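Side-chain contact in putative PLP-dependent aminotransferase (Bacillus cereus ATCC 10987, PDB 3JU7), which probably works as a pyridoxal phosphate-dependent aminotransferase of the DegT/DnrJ/EryC1/StrS family: residues Pro135-Thr138 against Trp142-Leu145. Sequence-based numbering, arbitrary orientation.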
loop_
_atom_site.group_PDB
_atom_site.type_symbol
_atom_site.label_atom_id
_atom_site.label_comp_id
_atom_site.label_asym_id
_atom_site.label_seq_id
_atom_site.Cartn_x
_atom_site.Cartn_y
_atom_site.Cartn_z
ATOM N N PRO A 135 -15.080 15.119 1.107
ATOM C CA PRO A 135 -14.556 16.439 0.773
ATOM C C PRO A 135 -13.031 16.439 0.796
ATOM O O PRO A 135 -12.397 15.572 1.450
ATOM C CB PRO A 135 -15.122 17.340 1.883
ATOM C CG PRO A 135 -15.317 16.433 3.019
ATOM C CD PRO A 135 -15.582 15.064 2.494
ATOM N N TYR A 136 -12.458 17.384 0.056
ATOM C CA TYR A 136 -11.004 17.625 0.074
ATOM C C TYR A 136 -10.671 18.989 0.692
ATOM O O TYR A 136 -11.212 20.000 0.287
ATOM C CB TYR A 136 -10.503 17.525 -1.348
ATOM C CG TYR A 136 -9.126 18.059 -1.608
ATOM C CD1 TYR A 136 -8.068 17.765 -0.776
ATOM C CD2 TYR A 136 -8.873 18.815 -2.742
ATOM C CE1 TYR A 136 -6.790 18.256 -1.049
ATOM C CE2 TYR A 136 -7.601 19.305 -3.015
ATOM C CZ TYR A 136 -6.566 19.034 -2.172
ATOM O OH TYR A 136 -5.300 19.561 -2.444
ATOM N N ALA A 137 -9.793 19.017 1.682
ATOM C CA ALA A 137 -9.409 20.266 2.333
ATOM C C ALA A 137 -8.340 20.925 1.443
ATOM O O ALA A 137 -7.132 20.937 1.744
ATOM C CB ALA A 137 -8.904 20.003 3.740
ATOM N N THR A 138 -8.830 21.481 0.344
ATOM C CA THR A 138 -8.008 21.956 -0.767
ATOM C C THR A 138 -6.763 22.709 -0.343
ATOM O O THR A 138 -6.839 23.680 0.427
ATOM C CB THR A 138 -8.859 22.873 -1.697
ATOM O OG1 THR A 138 -10.049 22.173 -2.034
ATOM C CG2 THR A 138 -8.101 23.301 -2.950
ATOM N N TRP A 142 -7.724 25.244 5.865
ATOM C CA TRP A 142 -8.650 25.049 6.941
ATOM C C TRP A 142 -10.082 25.064 6.450
ATOM O O TRP A 142 -10.772 26.069 6.546
ATOM C CB TRP A 142 -8.419 26.124 7.971
ATOM C CG TRP A 142 -9.002 25.848 9.264
ATOM C CD1 TRP A 142 -10.222 26.250 9.717
ATOM C CD2 TRP A 142 -8.365 25.160 10.342
ATOM N NE1 TRP A 142 -10.385 25.847 11.010
ATOM C CE2 TRP A 142 -9.270 25.168 11.423
ATOM C CE3 TRP A 142 -7.114 24.544 10.500
ATOM C CZ2 TRP A 142 -8.984 24.556 12.643
ATOM C CZ3 TRP A 142 -6.822 23.933 11.703
ATOM C CH2 TRP A 142 -7.761 23.937 12.772
HETATM N N MSE A 143 -10.505 23.932 5.899
HETATM C CA MSE A 143 -11.899 23.714 5.495
HETATM C C MSE A 143 -12.665 23.326 6.732
HETATM O O MSE A 143 -12.461 22.248 7.298
HETATM C CB MSE A 143 -11.997 22.607 4.473
HETATM C CG MSE A 143 -13.412 22.310 4.025
HETATM SE SE MSE A 143 -13.407 20.845 2.783
HETATM C CE MSE A 143 -13.026 19.355 4.000
ATOM N N ASN A 144 -13.543 24.217 7.171
ATOM C CA ASN A 144 -14.263 24.024 8.401
ATOM C C ASN A 144 -15.138 22.786 8.307
ATOM O O ASN A 144 -15.748 22.558 7.274
ATOM C CB ASN A 144 -15.129 25.238 8.706
ATOM C CG ASN A 144 -15.520 25.299 10.160
ATOM O OD1 ASN A 144 -16.449 24.591 10.615
ATOM N ND2 ASN A 144 -14.796 26.139 10.923
ATOM N N LEU A 145 -15.220 22.011 9.395
ATOM C CA LEU A 145 -15.895 20.704 9.376
ATOM C C LEU A 145 -17.234 20.644 10.119
ATOM O O LEU A 145 -17.808 19.556 10.228
ATOM C CB LEU A 145 -14.952 19.612 9.922
ATOM C CG LEU A 145 -13.694 19.385 9.089
ATOM C CD1 LEU A 145 -12.789 18.380 9.759
ATOM C CD2 LEU A 145 -14.089 18.924 7.688
#
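The selenomethionine side chain of M143 reaches across to P135, Y136 and A137 and overlaps all three, a worked example of one long, unbranched side chain making the contact between two segments of a loop that share no hydrogen bond with each other. CG stands anti to the backbone N (chi1 179°) and chi2 is extended as well, which carries SE straight over to the opposite arm; the bend at chi3 (73°) then turns the methyl group onto the proline. CE of M143 lies 3.6 Å from CB of P135 and 3.8 Å from CG of P135, the chain and the ring crossing at about a right angle. Nearer the backbone, CB of M143 packs against CB of A137 at 4.1 Å. SE of M143 sits 3.4 Å from O of Y136, a van der Waals approach to a carbonyl whose weak bond from N of T138 (2.8 Å) closes the inverse gamma turn centred on A137.

Both arms belong to the loop joining strand 130-133 to helix 146-153, within the PLP-binding aminotransferase fold of this family. Backbone hydrogen bonds join P135 and A137 to D161 of strand 159-161, and V160 of that strand touches both P135 and the buried side chain of M143. At Y136 the bond from CA to CB points away from the 142-145 segment; one face of the ring lies against CA of T138, and its OH is bonded to N of F139. Past M143, OD1 of N144 caps N of E146 where the chain turns into the helix.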